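Local coordinates for protein 3-hydroxyacyl-CoA dehydrogenase (PDB 4XGN) that probably catalyses the NAD-dependent oxidation of 3-hydroxyacyl-CoA to 3-ketoacyl-CoA as a member of the short-chain dehydrogenase family, at residues K39-D44 and T80-L85; N14-T19 and R31-A36. One frame throughout, in Å; residues are numbered along the deposited sequence.

Interaction 1 of 2, residues K39-D44 and T80-L85. With NAD (nicotinamide-adenine-dinucleotide), chain I.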
loop_
_atom_site.group_PDB
_atom_site.type_symbol
_atom_site.label_atom_id
_atom_site.label_comp_id
_atom_site.label_asym_id
_atom_site.label_seq_id
_atom_site.Cartn_x
_atom_site.Cartn_y
_atom_site.Cartn_z
ATOM N N LYS A 39 18.186 -30.128 2.344
ATOM C CA LYS A 39 18.867 -30.380 3.588
ATOM C C LYS A 39 18.729 -29.139 4.435
ATOM O O LYS A 39 19.014 -28.063 3.953
ATOM C CB LYS A 39 20.343 -30.652 3.326
ATOM C CG LYS A 39 20.564 -31.847 2.403
ATOM C CD LYS A 39 22.004 -31.877 1.886
ATOM C CE LYS A 39 22.216 -32.942 0.856
ATOM N NZ LYS A 39 23.290 -32.533 -0.116
ATOM N N VAL A 40 18.254 -29.294 5.650
ATOM C CA VAL A 40 17.964 -28.101 6.483
ATOM C C VAL A 40 18.981 -27.906 7.602
ATOM O O VAL A 40 19.520 -28.857 8.198
ATOM C CB VAL A 40 16.549 -28.128 7.057
ATOM C CG1 VAL A 40 15.516 -28.171 5.942
ATOM C CG2 VAL A 40 16.360 -29.227 8.093
ATOM N N VAL A 41 19.282 -26.642 7.859
ATOM C CA VAL A 41 19.878 -26.214 9.091
ATOM C C VAL A 41 18.835 -25.419 9.848
ATOM O O VAL A 41 18.313 -24.421 9.298
ATOM C CB VAL A 41 21.100 -25.307 8.852
ATOM C CG1 VAL A 41 21.678 -24.794 10.191
ATOM C CG2 VAL A 41 22.154 -26.067 8.037
ATOM N N LEU A 42 18.548 -25.849 11.087
ATOM C CA LEU A 42 17.600 -25.184 11.950
ATOM C C LEU A 42 18.351 -24.355 12.930
ATOM O O LEU A 42 19.178 -24.863 13.673
ATOM C CB LEU A 42 16.707 -26.188 12.678
ATOM C CG LEU A 42 16.136 -27.305 11.807
ATOM C CD1 LEU A 42 15.290 -28.274 12.645
ATOM C CD2 LEU A 42 15.305 -26.699 10.716
ATOM N N ALA A 43 18.011 -23.063 12.970
ATOM C CA ALA A 43 18.624 -22.086 13.880
ATOM C C ALA A 43 17.553 -21.574 14.857
ATOM O O ALA A 43 16.547 -21.027 14.447
ATOM C CB ALA A 43 19.236 -20.962 13.064
ATOM N N ASP A 44 17.706 -21.834 16.148
ATOM C CA ASP A 44 16.684 -21.502 17.102
ATOM C C ASP A 44 17.297 -21.407 18.475
ATOM O O ASP A 44 18.381 -21.950 18.703
ATOM C CB ASP A 44 15.608 -22.616 17.084
ATOM C CG ASP A 44 14.248 -22.168 17.602
ATOM O OD1 ASP A 44 14.103 -21.883 18.818
ATOM O OD2 ASP A 44 13.280 -22.146 16.765
ATOM N N THR A 80 26.866 -23.832 5.087
ATOM C CA THR A 80 27.825 -23.963 3.969
ATOM C C THR A 80 28.717 -25.216 4.095
ATOM O O THR A 80 29.124 -25.785 3.092
ATOM C CB THR A 80 28.646 -22.690 3.748
ATOM O OG1 THR A 80 29.457 -22.457 4.879
ATOM C CG2 THR A 80 27.731 -21.481 3.545
ATOM N N LYS A 81 28.965 -25.680 5.317
ATOM C CA LYS A 81 29.615 -26.987 5.546
ATOM C C LYS A 81 28.731 -28.126 5.059
ATOM O O LYS A 81 29.228 -29.090 4.474
ATOM C CB LYS A 81 29.899 -27.188 7.042
ATOM C CG LYS A 81 30.735 -28.429 7.330
ATOM C CD LYS A 81 30.914 -28.682 8.814
ATOM C CE LYS A 81 31.531 -30.062 8.976
ATOM N NZ LYS A 81 31.596 -30.402 10.421
ATOM N N LEU A 82 27.421 -28.013 5.295
ATOM C CA LEU A 82 26.461 -29.057 4.895
ATOM C C LEU A 82 26.305 -29.226 3.379
ATOM O O LEU A 82 26.127 -30.359 2.907
ATOM C CB LEU A 82 25.106 -28.855 5.593
ATOM C CG LEU A 82 24.026 -29.908 5.464
ATOM C CD1 LEU A 82 24.465 -31.231 6.052
ATOM C CD2 LEU A 82 22.764 -29.476 6.151
ATOM N N GLY A 83 26.444 -28.147 2.630
ATOM C CA GLY A 83 26.242 -28.157 1.198
ATOM C C GLY A 83 26.104 -26.750 0.659
ATOM O O GLY A 83 26.582 -25.800 1.289
ATOM N N THR A 84 25.461 -26.603 -0.481
ATOM C CA THR A 84 25.352 -25.290 -1.112
ATOM C C THR A 84 24.115 -24.592 -0.550
ATOM O O THR A 84 22.992 -25.061 -0.710
ATOM C CB THR A 84 25.273 -25.395 -2.645
ATOM O OG1 THR A 84 26.454 -26.063 -3.081
ATOM C CG2 THR A 84 25.207 -23.997 -3.292
ATOM N N LEU A 85 24.351 -23.480 0.135
ATOM C CA LEU A 85 23.271 -22.755 0.816
ATOM C C LEU A 85 22.506 -22.007 -0.269
ATOM O O LEU A 85 23.075 -21.105 -0.865
ATOM C CB LEU A 85 23.852 -21.792 1.817
ATOM C CG LEU A 85 22.884 -20.783 2.482
ATOM C CD1 LEU A 85 21.743 -21.494 3.222
ATOM C CD2 LEU A 85 23.633 -19.798 3.376
HETATM P PA NAD I . 6.631 -20.154 17.207
HETATM O O1A NAD I . 6.671 -19.502 18.543
HETATM O O2A NAD I . 5.978 -21.498 17.109
HETATM O O5B NAD I . 8.101 -20.259 16.576
HETATM C C5B NAD I . 9.029 -19.202 16.696
HETATM C C4B NAD I . 10.438 -19.795 16.873
HETATM O O4B NAD I . 11.202 -18.707 16.990
HETATM C C3B NAD I . 10.571 -20.568 18.210
HETATM O O3B NAD I . 10.964 -21.894 18.067
HETATM C C2B NAD I . 11.555 -19.637 18.941
HETATM O O2B NAD I . 12.290 -20.375 19.985
HETATM C C1B NAD I . 12.283 -19.045 17.998
HETATM N N9A NAD I . 12.864 -17.812 18.428
HETATM C C8A NAD I . 12.320 -16.802 19.178
HETATM N N7A NAD I . 13.267 -15.837 19.414
HETATM C C5A NAD I . 14.349 -16.270 18.780
HETATM C C6A NAD I . 15.592 -15.707 18.654
HETATM N N6A NAD I . 16.093 -14.504 19.235
HETATM N N1A NAD I . 16.528 -16.353 17.941
HETATM C C2A NAD I . 16.268 -17.556 17.343
HETATM N N3A NAD I . 15.026 -18.114 17.447
HETATM C C4A NAD I . 14.108 -17.455 18.188
HETATM O O3 NAD I . 5.783 -19.074 16.374
HETATM P PN NAD I . 5.491 -19.134 14.772
HETATM O O1N NAD I . 4.015 -18.960 14.634
HETATM O O2N NAD I . 6.055 -20.348 14.049
HETATM O O5D NAD I . 6.225 -17.791 14.242
HETATM C C5D NAD I . 7.053 -17.780 13.081
HETATM C C4D NAD I . 7.119 -16.447 12.440
HETATM O O4D NAD I . 5.866 -16.213 11.946
HETATM C C3D NAD I . 7.409 -15.311 13.454
HETATM O O3D NAD I . 8.191 -14.340 12.907
HETATM C C2D NAD I . 5.958 -14.817 13.717
HETATM O O2D NAD I . 5.962 -13.435 14.302
HETATM C C1D NAD I . 5.396 -14.851 12.527
HETATM N N1N NAD I . 3.941 -14.883 12.430
HETATM C C2N NAD I . 3.160 -15.821 13.063
HETATM C C3N NAD I . 1.776 -15.824 12.950
HETATM C C7N NAD I . 0.889 -16.798 13.665
HETATM O O7N NAD I . -0.301 -16.589 13.706
HETATM N N7N NAD I . 1.430 -17.973 14.251
HETATM C C4N NAD I . 1.175 -14.839 12.136
HETATM C C5N NAD I . 1.955 -13.926 11.473
HETATM C C6N NAD I . 3.326 -13.948 11.610
#
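In the Rossmann fold, helices cover a parallel sheet whose strand ends bind the dinucleotide, and here Leu82, at the end of helix 69-82, packs on Lys39 and Val41 of strand 39-44. The contact is small, burying 164 Å² in total, and it is carried by one methyl group. CD2 of Leu82 lies 3.9 Å from CB of Lys39 and 3.9 Å from CG2 of Val41, so it bridges two alternate residues whose CB atoms project from the same face of the strand. The intervening Val40 turns its side chain to the other face and contributes its carbonyl O, 3.9 Å from the same CD2. The Val41 and Leu82 side chains run antiparallel alongside one another, and CG2 of Val41, anti to the carbonyl carbon, is the branch that meets the leucine. Val15 and Val60, from the strands flanking 39-44, also touch Leu82, while Ala79, one helical turn back, covers Val41. Immediately after Leu82 the chain leaves the helix at Gly83, where phi turns positive, on its way into strand 85-90. Lys39 lends the contact its CB; its long chain runs on extended and delivers NZ to the backbone O of Asp13.

The other end of the strand belongs to the cofactor site. An acidic residue here that grips both hydroxyls of the adenosine ribose is the arrangement typical of NAD-preferring dehydrogenases. The Asp44 carboxylate, with CG roughly anti to the backbone N (chi1 -157°), also receives two backbone N-H groups, Asn46 N at OD1 and Ala22 N at OD2. Each oxygen then accepts one ribose hydroxyl: O2B of NAD donates to Asp44 OD1 at 2.6 Å, and O3B of NAD to Asp44 OD2 at 2.7 Å.

Interaction 2 of 2, residues N14-T19 and R31-A36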
loop_
_atom_site.group_PDB
_atom_site.type_symbol
_atom_site.label_atom_id
_atom_site.label_comp_id
_atom_site.label_asym_id
_atom_site.label_seq_id
_atom_site.Cartn_x
_atom_site.Cartn_y
_atom_site.Cartn_z
ATOM N N ASN A 14 20.105 -29.283 -2.003
ATOM C CA ASN A 14 20.645 -27.984 -1.636
ATOM C C ASN A 14 20.279 -27.713 -0.194
ATOM O O ASN A 14 19.413 -28.405 0.381
ATOM C CB ASN A 14 20.107 -26.863 -2.546
ATOM C CG ASN A 14 20.789 -26.869 -3.908
ATOM O OD1 ASN A 14 22.026 -26.965 -3.990
ATOM N ND2 ASN A 14 20.002 -26.833 -4.962
ATOM N N VAL A 15 20.929 -26.699 0.372
ATOM C CA VAL A 15 20.779 -26.397 1.788
ATOM C C VAL A 15 19.925 -25.169 2.063
ATOM O O VAL A 15 20.070 -24.148 1.392
ATOM C CB VAL A 15 22.158 -26.260 2.478
ATOM C CG1 VAL A 15 22.036 -25.876 3.963
ATOM C CG2 VAL A 15 22.912 -27.571 2.351
ATOM N N PHE A 16 19.073 -25.295 3.088
ATOM C CA PHE A 16 18.148 -24.214 3.517
ATOM C C PHE A 16 18.289 -23.994 4.988
ATOM O O PHE A 16 18.140 -24.933 5.782
ATOM C CB PHE A 16 16.705 -24.580 3.181
ATOM C CG PHE A 16 16.527 -24.785 1.745
ATOM C CD1 PHE A 16 16.854 -26.008 1.180
ATOM C CD2 PHE A 16 16.232 -23.702 0.898
ATOM C CE1 PHE A 16 16.798 -26.197 -0.183
ATOM C CE2 PHE A 16 16.173 -23.901 -0.477
ATOM C CZ PHE A 16 16.451 -25.150 -1.001
ATOM N N LEU A 17 18.589 -22.738 5.329
ATOM C CA LEU A 17 18.803 -22.288 6.712
ATOM C C LEU A 17 17.500 -21.665 7.151
ATOM O O LEU A 17 16.987 -20.765 6.454
ATOM C CB LEU A 17 19.958 -21.299 6.792
ATOM C CG LEU A 17 20.168 -20.611 8.163
ATOM C CD1 LEU A 17 20.415 -21.609 9.278
ATOM C CD2 LEU A 17 21.347 -19.656 8.040
ATOM N N ILE A 18 16.944 -22.187 8.240
ATOM C CA ILE A 18 15.631 -21.807 8.695
ATOM C C ILE A 18 15.760 -21.355 10.161
ATOM O O ILE A 18 15.981 -22.180 11.049
ATOM C CB ILE A 18 14.625 -22.937 8.601
ATOM C CG1 ILE A 18 14.569 -23.538 7.172
ATOM C CG2 ILE A 18 13.243 -22.464 9.017
ATOM C CD1 ILE A 18 13.709 -24.764 7.048
ATOM N N THR A 19 15.497 -20.080 10.396
ATOM C CA THR A 19 15.493 -19.533 11.756
ATOM C C THR A 19 14.112 -19.746 12.342
ATOM O O THR A 19 13.109 -19.736 11.621
ATOM C CB THR A 19 15.904 -18.076 11.869
ATOM O OG1 THR A 19 14.826 -17.231 11.467
ATOM C CG2 THR A 19 17.210 -17.790 11.122
ATOM N N ARG A 31 10.078 -29.248 7.330
ATOM C CA ARG A 31 9.513 -30.516 6.953
ATOM C C ARG A 31 9.278 -30.568 5.461
ATOM O O ARG A 31 9.664 -31.551 4.794
ATOM C CB ARG A 31 8.223 -30.814 7.698
ATOM C CG ARG A 31 8.395 -31.044 9.177
ATOM C CD ARG A 31 7.037 -31.323 9.812
ATOM N NE ARG A 31 7.158 -31.386 11.248
ATOM C CZ ARG A 31 7.613 -32.402 11.938
ATOM N NH1 ARG A 31 8.023 -33.528 11.345
ATOM N NH2 ARG A 31 7.664 -32.285 13.254
ATOM N N LEU A 32 8.654 -29.522 4.924
ATOM C CA LEU A 32 8.272 -29.531 3.530
ATOM C C LEU A 32 9.501 -29.523 2.642
ATOM O O LEU A 32 9.520 -30.254 1.643
ATOM C CB LEU A 32 7.325 -28.357 3.194
ATOM C CG LEU A 32 6.833 -28.283 1.744
ATOM C CD1 LEU A 32 5.496 -27.574 1.686
ATOM C CD2 LEU A 32 7.720 -27.455 0.831
ATOM N N LEU A 33 10.506 -28.719 2.995
ATOM C CA LEU A 33 11.746 -28.622 2.220
ATOM C C LEU A 33 12.517 -29.928 2.258
ATOM O O LEU A 33 13.062 -30.363 1.218
ATOM C CB LEU A 33 12.613 -27.466 2.668
ATOM C CG LEU A 33 12.004 -26.078 2.360
ATOM C CD1 LEU A 33 12.845 -24.965 2.951
ATOM C CD2 LEU A 33 11.790 -25.811 0.873
ATOM N N THR A 34 12.507 -30.584 3.410
ATOM C CA THR A 34 13.142 -31.897 3.541
ATOM C C THR A 34 12.421 -32.944 2.668
ATOM O O THR A 34 13.093 -33.816 2.047
ATOM C CB THR A 34 13.183 -32.357 5.009
ATOM O OG1 THR A 34 13.979 -31.459 5.793
ATOM C CG2 THR A 34 13.788 -33.749 5.106
ATOM N N GLU A 35 11.095 -32.912 2.673
ATOM C CA GLU A 35 10.303 -33.892 1.964
ATOM C C GLU A 35 10.556 -33.743 0.483
ATOM O O GLU A 35 10.508 -34.744 -0.230
ATOM C CB GLU A 35 8.811 -33.749 2.271
ATOM N N ALA A 36 10.875 -32.525 0.037
ATOM C CA ALA A 36 11.310 -32.220 -1.327
ATOM C C ALA A 36 12.793 -32.481 -1.602
ATOM O O ALA A 36 13.279 -32.114 -2.678
ATOM C CB ALA A 36 10.987 -30.793 -1.663
#
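Strand 15-19 and the last turn of helix 24-35 run in roughly opposite directions, and their backbones come closest at Phe16 and Leu33, whose CA atoms are 7.9 Å apart. No hydrogen bond joins the two segments; side chains alone fill the gap, burying 131 Å². On the strand, Phe16 and Ile18 turn their CB atoms to the helix, while Leu17 between them serves the opposite face of the sheet, where it meets Ala75 and Val76 of helix 69-82. On the helix, Leu33 makes the contact by itself.

This is the first half of the beta-alpha-beta unit with which a Rossmann fold begins: the strand leads through the glycine-rich turn into the helix, which returns over the sheet towards strand 39-44. Thr34, next to Leu33, already reaches Val40 of that second strand.

The leucine works through a single methyl. With chi2 at 174° its CD1 continues the line of the side chain outward from the helix, arriving 3.9 Å from CG of Phe16 and 3.9 Å from CB of the same residue. It therefore sits by the root of the phenyl group, approaching the ring obliquely, and the two side chains cross at about a right angle. Ile18 reaches the same methyl from farther along the strand, its CD1 4.2 Å from Leu33 CD1; a chi2 of 173° extends the isoleucine to this point. Phe239 of helix 228-240 touches Leu33 and also meets the Phe16 ring, the two ring planes inclined at about 45°.

Overall arrangement
From the N terminus, the chain runs from strand 15-19 into helix 24-35, and interaction 2 closes this short loop by laying the helix back on the strand, with 11 residues between its segments. The chain then enters strand 39-44, where interaction 1 opens; it closes 36 residues later, after strand 60-63, at the end of helix 69-82. The two loops are in series, neither nesting nor crossing. Their centres are only 8 Å apart because strands 15-19 and 39-44 are neighbours in the parallel sheet, paired for example by Ile18 N and Val41 O at 2.8 Å. The helices cover opposite faces of it, so the contacts tie a layer on each side to the sheet of the alpha-beta-alpha sandwich.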